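Local coordinates for NIF3-related protein (Bacillus cereus, PDB 2GX8) that is of unknown biochemical function but binds zinc at a dimetal site and carries a domain thought to be regulatory, at residues L37-Y42 and Q370-V375; V64-A70 and N381-S387; C194-E199 and E225-T230. All blocks are in the same frame, centred on the assembly; numbering follows the deposited sequence.

Contact 1 (L37-Y42 and Q370-V375); sequences LFESMY and QLQEKV
Met41 pushes its thioether into the side of helix 362-377, where Gln370 and Lys374 stand one turn apart. SD lies 3.7 Å from CB of Gln370 and equally close to CG of Lys374. The bend at chi3 (-65°) folds the terminal methyl inward, so that CE reaches to 4.1 Å from CD1 of Leu371. A long, unbranched and polarisable side chain suits this narrow groove. On its inner side the packing continues with Leu371, whose CD1 sits 4.2 Å from CB of Phe38. Both residues also meet Ile90 of strand 88-91, and Phe38 and Tyr42 rest on Val130 of helix 128-132, so this half of the contact belongs to the hydrophobic core. At the end of the segment the Tyr42 hydroxyl accepts a hydrogen bond from NE2 of Gln370 (2.7 Å). The bond is bent, with an N-H...O angle of 144°, and NE2 lies at the edge of the ring, near its plane, while the amide plane is turned 72° from that of the ring.

The outer side is looser. Leu37 meets Val375 at longer range, CD1 to CG1 4.5 Å, and lies beside Lys374. Lys374 doubles back at chi2 and chi3 and runs past Met41 in the opposite direction, laying its methylenes over the sulfur and carrying CE to 3.4 Å from OG of Ser40. Exposed Ser40 turns that hydroxyl back to its own segment, donating to the carbonyl oxygen of Leu37 from above the carbonyl plane (2.7 Å). The chemistry thus implies adhesion chiefly by dispersion, given direction by the amide-to-phenol bond, while lysine presents methylenes inward and probably keeps its charge near water.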
loop_
_atom_site.group_PDB
_atom_site.type_symbol
_atom_site.label_atom_id
_atom_site.label_comp_id
_atom_site.label_asym_id
_atom_site.label_seq_id
_atom_site.Cartn_x
_atom_site.Cartn_y
_atom_site.Cartn_z
ATOM N N LEU C 37 -20.307 11.541 32.019
ATOM C CA LEU C 37 -19.619 11.487 33.313
ATOM C C LEU C 37 -18.563 10.392 33.359
ATOM O O LEU C 37 -17.642 10.453 34.174
ATOM C CB LEU C 37 -20.603 11.285 34.464
ATOM C CG LEU C 37 -21.463 12.494 34.861
ATOM C CD1 LEU C 37 -22.432 12.122 35.972
ATOM C CD2 LEU C 37 -20.583 13.663 35.309
ATOM N N PHE C 38 -18.708 9.375 32.510
ATOM C CA PHE C 38 -17.736 8.289 32.435
ATOM C C PHE C 38 -16.512 8.791 31.706
ATOM O O PHE C 38 -15.375 8.492 32.088
ATOM C CB PHE C 38 -18.303 7.073 31.674
ATOM C CG PHE C 38 -17.272 6.007 31.378
ATOM C CD1 PHE C 38 -16.713 5.885 30.103
ATOM C CD2 PHE C 38 -16.824 5.151 32.380
ATOM C CE1 PHE C 38 -15.735 4.915 29.824
ATOM C CE2 PHE C 38 -15.858 4.179 32.117
ATOM C CZ PHE C 38 -15.305 4.062 30.839
ATOM N N GLU C 39 -16.760 9.548 30.645
ATOM C CA GLU C 39 -15.699 10.083 29.809
ATOM C C GLU C 39 -14.880 11.176 30.489
ATOM O O GLU C 39 -13.806 11.520 30.008
ATOM C CB GLU C 39 -16.253 10.535 28.454
ATOM C CG GLU C 39 -16.681 9.350 27.599
ATOM C CD GLU C 39 -17.400 9.709 26.313
ATOM O OE1 GLU C 39 -17.911 8.765 25.665
ATOM O OE2 GLU C 39 -17.493 10.910 25.949
ATOM N N SER C 40 -15.372 11.701 31.606
ATOM C CA SER C 40 -14.608 12.683 32.361
ATOM C C SER C 40 -13.405 11.966 32.991
ATOM O O SER C 40 -12.327 12.548 33.163
ATOM C CB SER C 40 -15.473 13.335 33.445
ATOM O OG SER C 40 -15.851 12.404 34.451
ATOM N N MET C 41 -13.596 10.690 33.316
ATOM C CA MET C 41 -12.552 9.878 33.918
ATOM C C MET C 41 -11.752 9.126 32.848
ATOM O O MET C 41 -10.571 8.850 33.019
ATOM C CB MET C 41 -13.173 8.864 34.882
ATOM C CG MET C 41 -14.113 9.453 35.930
ATOM S SD MET C 41 -14.753 8.211 37.085
ATOM C CE MET C 41 -15.751 7.153 36.042
ATOM N N TYR C 42 -12.396 8.796 31.739
ATOM C CA TYR C 42 -11.738 8.040 30.687
ATOM C C TYR C 42 -11.971 8.680 29.330
ATOM O O TYR C 42 -12.747 8.143 28.530
ATOM C CB TYR C 42 -12.255 6.585 30.696
ATOM C CG TYR C 42 -11.945 5.869 31.994
ATOM C CD1 TYR C 42 -12.892 5.774 33.024
ATOM C CD2 TYR C 42 -10.694 5.317 32.203
ATOM C CE1 TYR C 42 -12.585 5.146 34.222
ATOM C CE2 TYR C 42 -10.375 4.691 33.380
ATOM C CZ TYR C 42 -11.315 4.599 34.385
ATOM O OH TYR C 42 -10.940 3.961 35.555
ATOM N N GLN C 370 -15.751 4.081 40.968
ATOM C CA GLN C 370 -15.509 5.375 40.336
ATOM C C GLN C 370 -16.795 5.987 39.781
ATOM O O GLN C 370 -17.134 7.110 40.126
ATOM C CB GLN C 370 -14.488 5.237 39.193
ATOM C CG GLN C 370 -13.028 5.112 39.614
ATOM C CD GLN C 370 -12.097 4.662 38.469
ATOM O OE1 GLN C 370 -10.955 5.122 38.350
ATOM N NE2 GLN C 370 -12.589 3.770 37.626
ATOM N N LEU C 371 -17.515 5.243 38.940
ATOM C CA LEU C 371 -18.740 5.758 38.323
ATOM C C LEU C 371 -19.886 5.977 39.312
ATOM O O LEU C 371 -20.570 6.991 39.226
ATOM C CB LEU C 371 -19.189 4.912 37.118
ATOM C CG LEU C 371 -20.292 5.519 36.232
ATOM C CD1 LEU C 371 -19.829 6.840 35.595
ATOM C CD2 LEU C 371 -20.798 4.555 35.163
ATOM N N GLN C 372 -20.102 5.054 40.246
ATOM C CA GLN C 372 -21.149 5.245 41.257
ATOM C C GLN C 372 -20.884 6.548 42.019
ATOM O O GLN C 372 -21.795 7.309 42.308
ATOM C CB GLN C 372 -21.162 4.096 42.257
ATOM C CG GLN C 372 -22.360 4.100 43.180
ATOM C CD GLN C 372 -23.647 3.704 42.476
ATOM O OE1 GLN C 372 -24.553 4.524 42.308
ATOM N NE2 GLN C 372 -23.723 2.448 42.032
ATOM N N GLU C 373 -19.618 6.790 42.329
ATOM C CA GLU C 373 -19.150 7.971 43.048
ATOM C C GLU C 373 -19.520 9.271 42.302
ATOM O O GLU C 373 -19.981 10.235 42.923
ATOM C CB GLU C 373 -17.634 7.818 43.223
ATOM C CG GLU C 373 -16.933 8.645 44.270
ATOM C CD GLU C 373 -15.497 8.155 44.533
ATOM O OE1 GLU C 373 -15.157 6.988 44.212
ATOM O OE2 GLU C 373 -14.709 8.948 45.085
ATOM N N LYS C 374 -19.343 9.286 40.978
ATOM C CA LYS C 374 -19.665 10.459 40.144
ATOM C C LYS C 374 -21.165 10.711 40.024
ATOM O O LYS C 374 -21.609 11.856 40.030
ATOM C CB LYS C 374 -19.095 10.306 38.727
ATOM C CG LYS C 374 -17.571 10.128 38.628
ATOM C CD LYS C 374 -16.761 11.413 38.838
ATOM C CE LYS C 374 -16.964 12.375 37.681
ATOM N NZ LYS C 374 -16.020 13.514 37.743
ATOM N N VAL C 375 -21.943 9.641 39.892
ATOM C CA VAL C 375 -23.387 9.781 39.741
ATOM C C VAL C 375 -24.028 10.129 41.073
ATOM O O VAL C 375 -25.141 10.665 41.104
ATOM C CB VAL C 375 -24.081 8.536 39.045
ATOM C CG1 VAL C 375 -23.331 8.149 37.791
ATOM C CG2 VAL C 375 -24.203 7.322 39.966
#

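Contact 2 (V64-A70 and N381-S387); sequences VRHVLIA and NVHIHAS
Val64 meets Val382 before the regular pairing begins, its carbonyl oxygen resting against the CG1 methyl of that valine. The carbonyl of Arg65 then accepts the first rung of a parallel ladder, from the backbone N of His383 (3.2 Å), while its charged chain turns outward to solvent. His66 shares its sheet face with His383 and His385. Its ring is rim to rim with that of His385, planes 15° apart, and lies nearly parallel to that of His383 but slid aside, the centroids 5.9 Å apart. Histidines, flat and polar, suit this face, which is partly open to solvent, and the three form an aromatic cluster. Val67 uses both backbone groups: N donates to His383 O (3.1 Å) and O accepts from His385 N (2.8 Å). Its chi1 of -168° sets CG2 beside the backbone N, from where it meets CG1 of Val382 at 3.6 Å and lies alongside CD1 of Ile384. Leu68 faces the other way again, under helix 75-84, and its CD1 reaches to 3.7 Å from the backbone N of Ser387. Ile69 N donates to His385 O (2.7 Å) and Ile69 O accepts from Ser387 N; its CG1 lies 3.7 Å from CG2 of Ile384, beneath Met363 and Val367 of helix 362-377. Beta-branched chains fill this buried, extended face well. At Ala70 the strands draw slightly apart beside Ser387, whose hydroxyl bonds Glu80. The other edge of 66-70 pairs with strand 88-91, and backbone bonds join Ala70 to Ile90 and to the zinc ligand His92. Parallel strands with helix 75-84 on one face and helix 362-377 on the other are consistent with a three-layer alpha/beta/alpha sandwich, with 383-386 as the outermost strand within the chain.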
loop_
_atom_site.group_PDB
_atom_site.type_symbol
_atom_site.label_atom_id
_atom_site.label_comp_id
_atom_site.label_asym_id
_atom_site.label_seq_id
_atom_site.Cartn_x
_atom_site.Cartn_y
_atom_site.Cartn_z
ATOM N N VAL C 64 -32.141 5.981 32.079
ATOM C CA VAL C 64 -31.286 4.856 32.506
ATOM C C VAL C 64 -31.272 4.710 34.039
ATOM O O VAL C 64 -30.632 5.504 34.728
ATOM C CB VAL C 64 -29.831 5.029 31.984
ATOM C CG1 VAL C 64 -28.946 3.844 32.403
ATOM C CG2 VAL C 64 -29.801 5.200 30.475
ATOM N N ARG C 65 -31.979 3.708 34.567
ATOM C CA ARG C 65 -32.062 3.481 36.013
ATOM C C ARG C 65 -30.936 2.598 36.534
ATOM O O ARG C 65 -30.630 2.627 37.718
ATOM C CB ARG C 65 -33.377 2.790 36.391
ATOM C CG ARG C 65 -34.674 3.447 35.933
ATOM C CD ARG C 65 -35.840 2.483 36.221
ATOM N NE ARG C 65 -37.128 2.842 35.612
ATOM C CZ ARG C 65 -38.014 3.675 36.157
ATOM N NH1 ARG C 65 -37.744 4.275 37.313
ATOM N NH2 ARG C 65 -39.170 3.928 35.540
ATOM N N HIS C 66 -30.361 1.775 35.661
ATOM C CA HIS C 66 -29.317 0.817 36.030
ATOM C C HIS C 66 -28.333 0.644 34.906
ATOM O O HIS C 66 -28.730 0.585 33.751
ATOM C CB HIS C 66 -29.895 -0.571 36.281
ATOM C CG HIS C 66 -30.770 -0.676 37.486
ATOM N ND1 HIS C 66 -32.109 -0.340 37.467
ATOM C CD2 HIS C 66 -30.514 -1.132 38.734
ATOM C CE1 HIS C 66 -32.628 -0.550 38.661
ATOM N NE2 HIS C 66 -31.681 -1.034 39.447
ATOM N N VAL C 67 -27.054 0.532 35.257
ATOM C CA VAL C 67 -25.957 0.341 34.280
ATOM C C VAL C 67 -25.094 -0.858 34.702
ATOM O O VAL C 67 -24.915 -1.091 35.902
ATOM C CB VAL C 67 -25.055 1.606 34.209
ATOM C CG1 VAL C 67 -24.125 1.572 33.036
ATOM C CG2 VAL C 67 -25.939 2.889 34.125
ATOM N N LEU C 68 -24.547 -1.602 33.724
ATOM C CA LEU C 68 -23.687 -2.746 34.021
ATOM C C LEU C 68 -22.253 -2.544 33.503
ATOM O O LEU C 68 -22.047 -2.193 32.322
ATOM C CB LEU C 68 -24.263 -4.031 33.400
ATOM C CG LEU C 68 -23.613 -5.383 33.723
ATOM C CD1 LEU C 68 -23.796 -5.738 35.196
ATOM C CD2 LEU C 68 -24.198 -6.495 32.847
ATOM N N ILE C 69 -21.269 -2.765 34.372
ATOM C CA ILE C 69 -19.898 -2.689 33.937
ATOM C C ILE C 69 -19.458 -4.123 33.615
ATOM O O ILE C 69 -19.579 -5.026 34.458
ATOM C CB ILE C 69 -18.966 -2.090 34.997
ATOM C CG1 ILE C 69 -19.587 -0.833 35.632
ATOM C CG2 ILE C 69 -17.649 -1.729 34.371
ATOM C CD1 ILE C 69 -19.855 0.259 34.616
ATOM N N ALA C 70 -18.944 -4.320 32.401
ATOM C CA ALA C 70 -18.480 -5.640 31.960
ATOM C C ALA C 70 -17.091 -5.579 31.372
ATOM O O ALA C 70 -16.628 -4.506 30.995
ATOM C CB ALA C 70 -19.448 -6.225 30.909
ATOM N N ASN C 381 -30.144 9.383 39.954
ATOM C CA ASN C 381 -30.778 8.184 40.447
ATOM C C ASN C 381 -30.444 6.988 39.549
ATOM O O ASN C 381 -31.286 6.522 38.773
ATOM C CB ASN C 381 -32.287 8.424 40.544
ATOM C CG ASN C 381 -33.018 7.307 41.259
ATOM O OD1 ASN C 381 -32.438 6.273 41.579
ATOM N ND2 ASN C 381 -34.306 7.518 41.522
ATOM N N VAL C 382 -29.196 6.519 39.659
ATOM C CA VAL C 382 -28.702 5.371 38.893
ATOM C C VAL C 382 -27.924 4.434 39.803
ATOM O O VAL C 382 -27.117 4.875 40.617
ATOM C CB VAL C 382 -27.691 5.736 37.761
ATOM C CG1 VAL C 382 -27.652 4.612 36.742
ATOM C CG2 VAL C 382 -28.055 6.989 37.044
ATOM N N HIS C 383 -28.152 3.141 39.627
ATOM C CA HIS C 383 -27.449 2.111 40.360
ATOM C C HIS C 383 -26.450 1.496 39.357
ATOM O O HIS C 383 -26.848 1.028 38.299
ATOM C CB HIS C 383 -28.461 1.062 40.828
ATOM C CG HIS C 383 -27.940 0.111 41.869
ATOM N ND1 HIS C 383 -26.728 -0.546 41.753
ATOM C CD2 HIS C 383 -28.506 -0.352 43.012
ATOM C CE1 HIS C 383 -26.553 -1.339 42.797
ATOM N NE2 HIS C 383 -27.623 -1.248 43.570
ATOM N N ILE C 384 -25.157 1.513 39.659
ATOM C CA ILE C 384 -24.169 0.913 38.752
ATOM C C ILE C 384 -23.856 -0.498 39.259
ATOM O O ILE C 384 -23.791 -0.718 40.471
ATOM C CB ILE C 384 -22.854 1.763 38.673
ATOM C CG1 ILE C 384 -23.147 3.269 38.518
ATOM C CG2 ILE C 384 -21.891 1.234 37.624
ATOM C CD1 ILE C 384 -23.945 3.669 37.309
ATOM N N HIS C 385 -23.673 -1.460 38.354
ATOM C CA HIS C 385 -23.380 -2.822 38.780
ATOM C C HIS C 385 -22.104 -3.345 38.148
ATOM O O HIS C 385 -21.750 -2.959 37.038
ATOM C CB HIS C 385 -24.513 -3.768 38.418
ATOM C CG HIS C 385 -25.872 -3.293 38.824
ATOM N ND1 HIS C 385 -26.473 -3.662 40.011
ATOM C CD2 HIS C 385 -26.765 -2.501 38.180
ATOM C CE1 HIS C 385 -27.672 -3.114 40.082
ATOM N NE2 HIS C 385 -27.870 -2.398 38.989
ATOM N N ALA C 386 -21.416 -4.224 38.869
ATOM C CA ALA C 386 -20.223 -4.888 38.367
ATOM C C ALA C 386 -20.600 -6.330 38.073
ATOM O O ALA C 386 -20.867 -7.094 38.992
ATOM C CB ALA C 386 -19.138 -4.848 39.387
ATOM N N SER C 387 -20.636 -6.687 36.792
ATOM C CA SER C 387 -20.961 -8.042 36.348
ATOM C C SER C 387 -20.245 -9.108 37.152
ATOM O O SER C 387 -19.033 -9.033 37.362
ATOM C CB SER C 387 -20.577 -8.200 34.899
ATOM O OG SER C 387 -20.957 -9.476 34.429
#

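Contact 3 (C194-E199 and E225-T230); sequences CTFSSE and EVRIET
The carbonyl oxygen of Arg227 is gripped by the backbone N of Ser198 (3.2 Å) and by a water that donates to it at 2.7 Å, with the CA-H of Ser197 close by as a third, weaker contact. It belongs to an antiparallel beta pair, strands 194-206 and 221-233, in a sheet backed by helix 170-182, in what is probably the regulatory domain. Ser198 with Arg227 and Phe196 with Glu229 are the hydrogen-bonded pairs. Arg227 N returns a nearly straight bond to Ser198 O (2.9 Å, 178°), and Phe196 and Glu229 exchange two more. The water ties the side chains into this scheme: it bonds Ser198 OG and accepts from Arg227 NE, lying at the edge of the guanidinium plane. A small serine suits a place where water must fit beside a long arginine. The bend at chi3 (101°) swings the guanidinium along its own strand, where NH2 makes a short but weak bond to OE1 of Glu229 within a salt bridge.

Subunit contacts extend the charged network on this face, which Phe196 shares: Glu229 also pairs with Arg227 of the second subunit, and Arg227 with Glu229 of the third. Thr195, Phe196 and Ser197 form an antiparallel ladder with the second subunit, so the sheet runs on across the interface. The opposite face turns to helix 170-182. There Val226 packs its CG1 3.8 Å from CB of Ser197 and also meets Val170. Ser197, placed between apolar neighbours, gives its polar end to Arg177 NE, and the same OG touches CG1 of Ile228 at 3.6 Å.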
loop_
_atom_site.group_PDB
_atom_site.type_symbol
_atom_site.label_atom_id
_atom_site.label_comp_id
_atom_site.label_asym_id
_atom_site.label_seq_id
_atom_site.Cartn_x
_atom_site.Cartn_y
_atom_site.Cartn_z
ATOM N N CYS C 194 -2.036 28.212 39.497
ATOM C CA CYS C 194 -0.777 28.825 39.128
ATOM C C CYS C 194 -1.009 29.853 38.046
ATOM O O CYS C 194 -1.621 29.555 37.022
ATOM C CB CYS C 194 0.252 27.790 38.675
ATOM S SG CYS C 194 0.762 26.658 39.985
ATOM N N THR C 195 -0.547 31.073 38.303
ATOM C CA THR C 195 -0.628 32.169 37.353
ATOM C C THR C 195 0.544 33.117 37.578
ATOM O O THR C 195 1.202 33.110 38.644
ATOM C CB THR C 195 -1.916 33.049 37.524
ATOM O OG1 THR C 195 -1.828 33.825 38.731
ATOM C CG2 THR C 195 -3.196 32.223 37.548
ATOM N N PHE C 196 0.791 33.944 36.565
ATOM C CA PHE C 196 1.771 35.018 36.676
ATOM C C PHE C 196 1.177 36.274 36.072
ATOM O O PHE C 196 0.655 36.247 34.962
ATOM C CB PHE C 196 3.110 34.684 36.010
ATOM C CG PHE C 196 4.111 35.800 36.110
ATOM C CD1 PHE C 196 4.835 35.989 37.267
ATOM C CD2 PHE C 196 4.323 36.669 35.043
ATOM C CE1 PHE C 196 5.747 37.023 37.372
ATOM C CE2 PHE C 196 5.246 37.718 35.156
ATOM C CZ PHE C 196 5.946 37.884 36.322
ATOM N N SER C 197 1.273 37.368 36.811
ATOM C CA SER C 197 0.735 38.648 36.385
ATOM C C SER C 197 1.776 39.758 36.504
ATOM O O SER C 197 2.473 39.880 37.523
ATOM C CB SER C 197 -0.470 39.051 37.255
ATOM O OG SER C 197 -1.513 38.095 37.224
ATOM N N SER C 198 1.845 40.580 35.458
ATOM C CA SER C 198 2.721 41.746 35.427
ATOM C C SER C 198 1.928 42.905 34.848
ATOM O O SER C 198 0.997 42.716 34.079
ATOM C CB SER C 198 3.990 41.487 34.603
ATOM O OG SER C 198 3.650 41.098 33.285
ATOM N N GLU C 199 2.281 44.112 35.256
ATOM C CA GLU C 199 1.589 45.271 34.751
ATOM C C GLU C 199 2.303 45.889 33.568
ATOM O O GLU C 199 3.520 45.835 33.466
ATOM C CB GLU C 199 1.388 46.291 35.857
ATOM C CG GLU C 199 0.425 45.783 36.895
ATOM C CD GLU C 199 0.230 46.744 38.029
ATOM O OE1 GLU C 199 1.230 47.367 38.467
ATOM O OE2 GLU C 199 -0.929 46.859 38.499
ATOM N N GLU C 225 -2.686 48.030 32.023
ATOM C CA GLU C 225 -3.308 46.716 32.028
ATOM C C GLU C 225 -2.453 45.667 32.704
ATOM O O GLU C 225 -1.260 45.858 32.929
ATOM C CB GLU C 225 -3.459 46.229 30.587
ATOM C CG GLU C 225 -4.651 46.698 29.828
ATOM C CD GLU C 225 -4.748 45.997 28.481
ATOM O OE1 GLU C 225 -3.757 46.020 27.742
ATOM O OE2 GLU C 225 -5.826 45.449 28.150
ATOM N N VAL C 226 -3.063 44.516 32.952
ATOM C CA VAL C 226 -2.389 43.385 33.568
ATOM C C VAL C 226 -2.323 42.251 32.556
ATOM O O VAL C 226 -3.312 41.929 31.894
ATOM C CB VAL C 226 -3.117 42.956 34.882
ATOM C CG1 VAL C 226 -2.477 41.745 35.502
ATOM C CG2 VAL C 226 -3.065 44.061 35.848
ATOM N N ARG C 227 -1.128 41.686 32.423
ATOM C CA ARG C 227 -0.847 40.597 31.515
ATOM C C ARG C 227 -0.794 39.366 32.390
ATOM O O ARG C 227 0.171 39.161 33.141
ATOM C CB ARG C 227 0.513 40.805 30.841
ATOM C CG ARG C 227 0.685 40.058 29.555
ATOM C CD ARG C 227 2.143 39.983 29.023
ATOM N NE ARG C 227 2.760 38.688 29.313
ATOM C CZ ARG C 227 3.077 37.764 28.411
ATOM N NH1 ARG C 227 2.892 37.949 27.114
ATOM N NH2 ARG C 227 3.615 36.643 28.812
ATOM N N ILE C 228 -1.844 38.558 32.310
ATOM C CA ILE C 228 -1.948 37.347 33.099
ATOM C C ILE C 228 -1.642 36.144 32.235
ATOM O O ILE C 228 -2.238 35.960 31.183
ATOM C CB ILE C 228 -3.381 37.157 33.687
ATOM C CG1 ILE C 228 -3.827 38.404 34.480
ATOM C CG2 ILE C 228 -3.459 35.873 34.560
ATOM C CD1 ILE C 228 -5.294 38.382 34.924
ATOM N N GLU C 229 -0.714 35.320 32.683
ATOM C CA GLU C 229 -0.414 34.103 31.953
ATOM C C GLU C 229 -0.601 32.891 32.843
ATOM O O GLU C 229 -0.425 32.967 34.073
ATOM C CB GLU C 229 0.974 34.133 31.336
ATOM C CG GLU C 229 2.096 34.141 32.298
ATOM C CD GLU C 229 3.429 34.033 31.606
ATOM O OE1 GLU C 229 3.669 34.770 30.637
ATOM O OE2 GLU C 229 4.255 33.212 32.040
ATOM N N THR C 230 -0.988 31.783 32.225
ATOM C CA THR C 230 -1.220 30.547 32.952
ATOM C C THR C 230 -1.112 29.397 31.959
ATOM O O THR C 230 -1.393 29.562 30.758
ATOM C CB THR C 230 -2.585 30.545 33.672
ATOM O OG1 THR C 230 -2.577 29.573 34.722
ATOM C CG2 THR C 230 -3.718 30.264 32.734
HETATM O O HOH W 1 2.630 38.218 32.534
#

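From the N terminus the chain lays down 37-42 and then 64-70, and both wait for partners more than 300 residues later. Meanwhile 194-199 and 225-230 close the short loop of contact 3, which is nested inside the loops of both other contacts. Helix 362-377 then closes contact 1 and strand 383-386 contact 2, so these two cross. They touch, with CD2 of Leu371 3.9 Å from CD1 of Ile384, and together bind the last helix and the strand that follows it to the N-terminal part of the alpha/beta domain. Contact 3 stands apart, its centre about 34 Å from that of contact 1 and about 45 Å from that of contact 2, joining strands at a subunit interface.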